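Local coordinates for MMS19 nucleotide excision repair protein homolog (Mus musculus, PDB 6TBL), which probably helps the cytosolic iron-sulfur assembly machinery deliver clusters to apoproteins of DNA metabolism, this chain being its C-terminal HEAT-repeat part, at residues L14-C19 with L26-C31; P34-A39 with L70-A75; A64-A69 with L99-R104. All coordinates share one frame; numbering follows the deposited sequence. Where two conformers were deposited one is given.

Contact 1. Residues L14-C19 with L26-C31; sequences LEALSC and LSTLSC
A16 and L17 rest against T28 and L29 of helix 22-38. The methyl of A16 points toward helix 22-38, and A16 CB lies 3.6 Å from T28 CB. This is also where the backbones come nearest, with 6.3 Å between A16 CA and T28 CA; a residue as small as alanine suits so narrow a separation. The two branches of T28 do different work. Its hydroxyl stands anti to the backbone N (chi1 177°), and OG1 is hydrogen-bonded to the carbonyl oxygen of L13, one turn back from L17, so the buried polar atom has a partner. The same torsion leaves CG2 between N and the carbonyl carbon, where it meets A16 CB on one hand and a methyl of L17 on the other. L17 does not aim its CB at the partner helix; with CG beside its own backbone N (chi1 -64°), it brings CD2 round to within 3.8 Å of T28 CG2. That same methyl has a second neighbour, L29 CD2, also 3.8 Å from L17 CD2. L17 crosses both T28 and L29 at about a right angle, so the leucines meet through single branch methyls and do not lie alongside each other. Beyond this patch L17 also touches L57 and L32, while L29 continues onto F54, A68 and C72. A type I turn spans A16 to C19, and the C19 carbonyl oxygen accepts from the side-chain amide of Q25 at the start of the next helix. The two helices of a HEAT repeat pack on each other in this way, as a helical hairpin; these belong to HEAT repeat 2.

Contact 2. Residues P34-A39 with L70-A75; sequences PLLLEA and LQCMHA
L36 lies against two flat groups, the peptide carbonyls of C72 and A75; the faces and edges of aromatic rings play no part between these segments. L36 CD1 stands 3.6 Å from C72 O, and nearer the backbone L36 CB is 3.8 Å from A75 O. Beside these carbonyls the methyl of A75 points toward helix 22-38 and touches both leucines from directions roughly at right angles, with 4.0 Å from A75 CB to L36 CB and 3.7 Å from A75 CB to L37 CD2. L37 starts out along the flank of its helix and swings CD2 back over A75, its CG beside the backbone N (chi1 -60°). Segments 34-38 and 70-75 run nearly parallel, 11° between their axes and 9.3 Å apart at closest approach. They belong to HEAT repeats 2 and 3, and the second helices of consecutive repeats stacked side by side in this way form one layer of a HEAT solenoid. C72 joins more loosely, its CB 4.2 Å from L36 CD1. F54 of helix 47-57 touches both L36 and C72 and closes the apolar patch from the other layer, whereas Q33, one turn before L36 and L37 in helix 22-38, packs on C72 and A75. Toward the end of the helix L37 meets R78, and its side chain lies about 10 Å from a bound potassium ion.

Contact 3. Residues A64-A69 with L99-R104; sequences AVRIAA and LDDKKR
R66 reaches out of helix 63-76 to the carboxylate of D101, in the loop that leads into helix 104-118. At the start of segment 99-104, L99 packs on A110 and R114, and D100 forms a salt bridge with a basic side chain of another protein's chain. D101 then carries the contact. R66 NH1 forms a salt bridge with it, 2.9 Å from D101 OD2, and D101 OD1 is almost as near, at 3.0 Å from R66 NH1. One nitrogen thus faces both oxygens, with the guanidinium and carboxylate planes 23° apart. The bend at chi3 (-94°) turns the guanidinium so that NE can also bond the backbone oxygen of S60. D101 OD2 has a second role: through its anti lone pair it accepts from K103 N, 3.1 Å away, making an Asx turn. With an alanine here the carboxylate is gone, and R66 NH1 would probably lose its counter-charge and the backbone N of K103 its acceptor. K102 stretches past the arginine, its CE 4.2 Å from R66 NH2, and its ammonium bonds a polar side chain of the other protein. K103 takes the N-cap position, and R104 opens the helix. V106 of helix 104-118 packs on both R66 and D101; A64, V65 and A68 pack on helix 22-38, and V65 and A69 on L57 of helix 47-57.

The three contacts follow the superhelix from HEAT repeat 2 to HEAT repeat 4. Contact 1 lies within repeat 2, contact 2 joins repeats 2 and 3, and contact 3 joins repeats 3 and 4. Helix 22-38 serves contacts 1 and 2, helix 63-76 contacts 2 and 3. Along the chain contact 1 closes before the others open, whereas contacts 2 and 3 interleave. The centres of contacts 1 and 2 lie about 13 Å apart, and L29 packs on C72 between them. Contact 3 is centred about 17 Å from each; L26 and L29 of contact 1 touch its A64, V65 and A68. Helix 63-76 links contact 2 to the salt-bridged loop of contact 3, which touches another protein's chain.

Contact 1. Residues L14-C19 with L26-C31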
# COMPACT_ATOMS: atom_id res chain seq x y z
N LEU A 14 5.94 -18.52 35.41
CA LEU A 14 6.26 -17.33 34.64
C LEU A 14 7.76 -17.08 34.61
O LEU A 14 8.33 -16.77 33.56
CB LEU A 14 5.52 -16.12 35.22
CG LEU A 14 4.00 -16.19 35.14
CD1 LEU A 14 3.37 -14.98 35.81
CD2 LEU A 14 3.54 -16.31 33.70
N GLU A 15 8.43 -17.22 35.76
CA GLU A 15 9.87 -17.03 35.81
C GLU A 15 10.62 -18.13 35.07
O GLU A 15 11.77 -17.91 34.66
CB GLU A 15 10.34 -16.96 37.26
CG GLU A 15 10.01 -15.65 37.94
CD GLU A 15 10.72 -14.47 37.29
OE1 GLU A 15 11.93 -14.61 36.98
OE2 GLU A 15 10.08 -13.42 37.09
N ALA A 16 10.01 -19.29 34.88
CA ALA A 16 10.65 -20.35 34.11
C ALA A 16 10.75 -20.01 32.63
O ALA A 16 11.59 -20.58 31.92
CB ALA A 16 9.90 -21.67 34.28
N LEU A 17 9.92 -19.08 32.14
CA LEU A 17 10.00 -18.67 30.74
C LEU A 17 11.30 -17.94 30.43
O LEU A 17 11.71 -17.91 29.26
CB LEU A 17 8.81 -17.77 30.39
CG LEU A 17 7.43 -18.42 30.48
CD1 LEU A 17 6.34 -17.37 30.37
CD2 LEU A 17 7.27 -19.47 29.40
N SER A 18 11.95 -17.36 31.43
CA SER A 18 13.22 -16.68 31.25
C SER A 18 14.42 -17.60 31.43
O SER A 18 15.56 -17.16 31.23
CB SER A 18 13.33 -15.50 32.23
OG SER A 18 12.17 -14.70 32.17
N CYS A 19 14.20 -18.86 31.80
CA CYS A 19 15.30 -19.77 32.04
C CYS A 19 16.00 -20.12 30.72
O CYS A 19 15.33 -20.47 29.75
CB CYS A 19 14.80 -21.04 32.72
SG CYS A 19 16.06 -22.31 32.96
N LEU A 26 10.37 -25.78 27.49
CA LEU A 26 9.35 -26.73 27.06
C LEU A 26 8.51 -27.21 28.24
O LEU A 26 7.31 -27.45 28.09
CB LEU A 26 10.00 -27.92 26.36
CG LEU A 26 10.49 -27.65 24.93
CD1 LEU A 26 11.23 -28.85 24.38
CD2 LEU A 26 9.31 -27.29 24.04
N SER A 27 9.13 -27.35 29.41
CA SER A 27 8.41 -27.85 30.58
C SER A 27 7.34 -26.86 31.03
O SER A 27 6.17 -27.23 31.21
CB SER A 27 9.39 -28.15 31.71
OG SER A 27 8.71 -28.62 32.86
N THR A 28 7.72 -25.59 31.22
CA THR A 28 6.74 -24.62 31.70
C THR A 28 5.70 -24.29 30.64
O THR A 28 4.54 -24.03 30.98
CB THR A 28 7.45 -23.34 32.16
OG1 THR A 28 6.48 -22.38 32.58
CG2 THR A 28 8.30 -22.76 31.05
N LEU A 29 6.07 -24.33 29.36
CA LEU A 29 5.11 -24.04 28.30
C LEU A 29 4.01 -25.10 28.24
O LEU A 29 2.85 -24.78 27.94
CB LEU A 29 5.82 -23.93 26.95
CG LEU A 29 6.62 -22.65 26.70
CD1 LEU A 29 7.50 -22.81 25.47
CD2 LEU A 29 5.69 -21.46 26.54
N SER A 30 4.35 -26.36 28.53
CA SER A 30 3.33 -27.40 28.53
C SER A 30 2.35 -27.24 29.68
O SER A 30 1.25 -27.81 29.63
CB SER A 30 3.99 -28.78 28.61
OG SER A 30 4.64 -28.97 29.86
N CYS A 31 2.71 -26.48 30.72
CA CYS A 31 1.79 -26.18 31.80
C CYS A 31 0.98 -24.92 31.54
O CYS A 31 -0.18 -24.84 31.97
CB CYS A 31 2.56 -26.01 33.12
SG CYS A 31 3.39 -27.49 33.68

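Contact 2. Residues P34-A39 with L70-A75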
# COMPACT_ATOMS: atom_id res chain seq x y z
N PRO A 34 -2.60 -25.11 28.91
CA PRO A 34 -3.92 -25.44 29.48
C PRO A 34 -4.44 -24.38 30.43
O PRO A 34 -5.66 -24.16 30.50
CB PRO A 34 -3.68 -26.77 30.20
CG PRO A 34 -2.43 -27.32 29.59
CD PRO A 34 -1.60 -26.12 29.26
N LEU A 35 -3.56 -23.71 31.17
CA LEU A 35 -4.00 -22.63 32.05
C LEU A 35 -4.60 -21.48 31.25
O LEU A 35 -5.59 -20.87 31.67
CB LEU A 35 -2.83 -22.14 32.91
CG LEU A 35 -2.17 -23.18 33.81
CD1 LEU A 35 -1.01 -22.57 34.57
CD2 LEU A 35 -3.18 -23.78 34.77
N LEU A 36 -4.02 -21.18 30.08
CA LEU A 36 -4.58 -20.14 29.23
C LEU A 36 -5.96 -20.53 28.71
O LEU A 36 -6.82 -19.67 28.52
CB LEU A 36 -3.65 -19.84 28.06
CG LEU A 36 -2.27 -19.28 28.42
CD1 LEU A 36 -1.37 -19.20 27.19
CD2 LEU A 36 -2.40 -17.92 29.09
N LEU A 37 -6.18 -21.83 28.49
CA LEU A 37 -7.44 -22.27 27.91
C LEU A 37 -8.54 -22.45 28.95
O LEU A 37 -9.71 -22.17 28.67
CB LEU A 37 -7.23 -23.57 27.14
CG LEU A 37 -6.23 -23.52 25.99
CD1 LEU A 37 -6.06 -24.90 25.37
CD2 LEU A 37 -6.67 -22.51 24.94
N GLU A 38 -8.18 -22.90 30.16
CA GLU A 38 -9.17 -23.25 31.17
C GLU A 38 -9.31 -22.22 32.28
O GLU A 38 -10.36 -22.19 32.94
CB GLU A 38 -8.84 -24.61 31.79
CG GLU A 38 -8.60 -25.71 30.78
CD GLU A 38 -9.80 -25.98 29.90
OE1 GLU A 38 -10.94 -25.68 30.32
OE2 GLU A 38 -9.61 -26.49 28.78
N ALA A 39 -8.30 -21.39 32.52
CA ALA A 39 -8.35 -20.36 33.56
C ALA A 39 -8.00 -19.00 32.96
O ALA A 39 -7.04 -18.35 33.38
CB ALA A 39 -7.42 -20.71 34.71
N LEU A 70 4.53 -20.67 20.10
CA LEU A 70 3.47 -20.20 19.22
C LEU A 70 2.12 -20.80 19.58
O LEU A 70 1.09 -20.15 19.42
CB LEU A 70 3.82 -20.50 17.77
CG LEU A 70 5.05 -19.77 17.22
CD1 LEU A 70 5.36 -20.24 15.81
CD2 LEU A 70 4.84 -18.27 17.25
N GLN A 71 2.11 -22.05 20.07
CA GLN A 71 0.85 -22.64 20.52
C GLN A 71 0.29 -21.90 21.72
O GLN A 71 -0.93 -21.83 21.89
CB GLN A 71 1.05 -24.12 20.84
CG GLN A 71 1.41 -24.97 19.64
CD GLN A 71 1.61 -26.43 19.99
OE1 GLN A 71 1.50 -26.82 21.15
NE2 GLN A 71 1.92 -27.24 18.99
N CYS A 72 1.16 -21.36 22.58
CA CYS A 72 0.68 -20.52 23.67
C CYS A 72 0.19 -19.17 23.16
O CYS A 72 -0.79 -18.62 23.69
CB CYS A 72 1.79 -20.33 24.70
SG CYS A 72 2.04 -21.75 25.79
N MET A 73 0.85 -18.62 22.14
CA MET A 73 0.37 -17.40 21.51
C MET A 73 -1.02 -17.60 20.94
O MET A 73 -1.86 -16.70 20.99
CB MET A 73 1.34 -16.95 20.41
CG MET A 73 2.65 -16.42 20.93
SD MET A 73 2.40 -14.96 21.96
CE MET A 73 1.59 -13.87 20.80
N HIS A 74 -1.28 -18.78 20.38
CA HIS A 74 -2.63 -19.12 19.94
C HIS A 74 -3.57 -19.23 21.14
O HIS A 74 -4.69 -18.71 21.11
CB HIS A 74 -2.61 -20.42 19.14
CG HIS A 74 -3.94 -20.81 18.58
ND1 HIS A 74 -4.88 -21.50 19.31
CD2 HIS A 74 -4.48 -20.63 17.35
CE1 HIS A 74 -5.95 -21.72 18.56
NE2 HIS A 74 -5.73 -21.20 17.37
N ALA A 75 -3.13 -19.91 22.20
CA ALA A 75 -3.97 -20.09 23.38
C ALA A 75 -4.25 -18.78 24.11
O ALA A 75 -5.24 -18.70 24.84
CB ALA A 75 -3.33 -21.10 24.33

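Contact 3. Residues A64-A69 with L99-R104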
# COMPACT_ATOMS: atom_id res chain seq x y z
N ALA A 64 11.32 -27.27 18.85
CA ALA A 64 10.20 -27.64 19.72
C ALA A 64 9.76 -26.47 20.59
O ALA A 64 8.57 -26.31 20.87
CB ALA A 64 10.58 -28.84 20.58
N VAL A 65 10.71 -25.65 21.04
CA VAL A 65 10.37 -24.49 21.85
C VAL A 65 9.59 -23.47 21.04
O VAL A 65 8.57 -22.95 21.49
CB VAL A 65 11.64 -23.88 22.47
CG1 VAL A 65 11.31 -22.56 23.17
CG2 VAL A 65 12.27 -24.84 23.46
N ARG A 66 10.05 -23.19 19.82
CA ARG A 66 9.33 -22.25 18.96
C ARG A 66 7.90 -22.71 18.71
O ARG A 66 6.97 -21.90 18.71
CB ARG A 66 10.07 -22.07 17.63
CG ARG A 66 11.35 -21.26 17.74
CD ARG A 66 11.97 -20.98 16.38
NE ARG A 66 12.99 -21.96 16.01
CZ ARG A 66 12.86 -22.85 15.03
NH1 ARG A 66 11.75 -22.89 14.31
NH2 ARG A 66 13.84 -23.71 14.77
N ILE A 67 7.71 -24.02 18.52
CA ILE A 67 6.37 -24.56 18.31
C ILE A 67 5.51 -24.36 19.55
O ILE A 67 4.38 -23.85 19.47
CB ILE A 67 6.45 -26.04 17.90
CG1 ILE A 67 7.04 -26.17 16.50
CG2 ILE A 67 5.08 -26.69 17.99
CD1 ILE A 67 7.23 -27.59 16.05
N ALA A 68 6.03 -24.76 20.71
CA ALA A 68 5.26 -24.62 21.95
C ALA A 68 4.96 -23.15 22.25
O ALA A 68 3.86 -22.82 22.71
CB ALA A 68 6.01 -25.26 23.11
N ALA A 69 5.92 -22.26 21.99
CA ALA A 69 5.70 -20.84 22.24
C ALA A 69 4.57 -20.29 21.38
O ALA A 69 3.73 -19.53 21.87
CB ALA A 69 6.99 -20.06 21.99
N LEU A 99 6.34 -16.54 10.58
CA LEU A 99 5.73 -16.96 9.33
C LEU A 99 6.78 -17.33 8.29
O LEU A 99 6.50 -18.13 7.38
CB LEU A 99 4.81 -15.87 8.77
CG LEU A 99 3.53 -15.52 9.53
CD1 LEU A 99 2.74 -14.49 8.76
CD2 LEU A 99 2.70 -16.76 9.78
N ASP A 100 7.98 -16.77 8.40
CA ASP A 100 9.08 -17.05 7.49
C ASP A 100 10.15 -17.93 8.14
O ASP A 100 11.31 -17.90 7.72
CB ASP A 100 9.69 -15.75 6.99
CG ASP A 100 10.39 -15.91 5.67
OD1 ASP A 100 10.19 -16.96 5.02
OD2 ASP A 100 11.14 -14.99 5.27
N ASP A 101 9.78 -18.71 9.15
CA ASP A 101 10.74 -19.57 9.81
C ASP A 101 11.20 -20.68 8.86
O ASP A 101 10.50 -21.05 7.91
CB ASP A 101 10.15 -20.19 11.07
CG ASP A 101 11.20 -20.83 11.96
OD1 ASP A 101 11.58 -20.21 12.97
OD2 ASP A 101 11.66 -21.94 11.62
N LYS A 102 12.39 -21.21 9.13
CA LYS A 102 13.01 -22.17 8.23
C LYS A 102 12.36 -23.56 8.27
O LYS A 102 12.74 -24.41 7.46
CB LYS A 102 14.50 -22.29 8.55
CG LYS A 102 14.80 -22.54 10.01
CD LYS A 102 16.29 -22.42 10.30
CE LYS A 102 16.59 -22.69 11.77
NZ LYS A 102 18.03 -22.52 12.09
N LYS A 103 11.40 -23.80 9.16
CA LYS A 103 10.77 -25.11 9.26
C LYS A 103 9.27 -24.99 9.01
O LYS A 103 8.63 -24.03 9.46
CB LYS A 103 11.02 -25.74 10.63
CG LYS A 103 12.50 -25.90 10.98
CD LYS A 103 13.19 -26.90 10.07
CE LYS A 103 12.57 -28.28 10.19
NZ LYS A 103 13.27 -29.29 9.35
N ARG A 104 8.71 -25.96 8.29
CA ARG A 104 7.27 -25.95 8.02
C ARG A 104 6.46 -26.08 9.30
O ARG A 104 5.47 -25.37 9.50
CB ARG A 104 6.90 -27.07 7.04
CG ARG A 104 7.37 -26.85 5.62
CD ARG A 104 6.96 -28.01 4.72
NE ARG A 104 7.57 -29.26 5.15
CZ ARG A 104 8.68 -29.76 4.62
NH1 ARG A 104 9.31 -29.12 3.65
NH2 ARG A 104 9.17 -30.91 5.07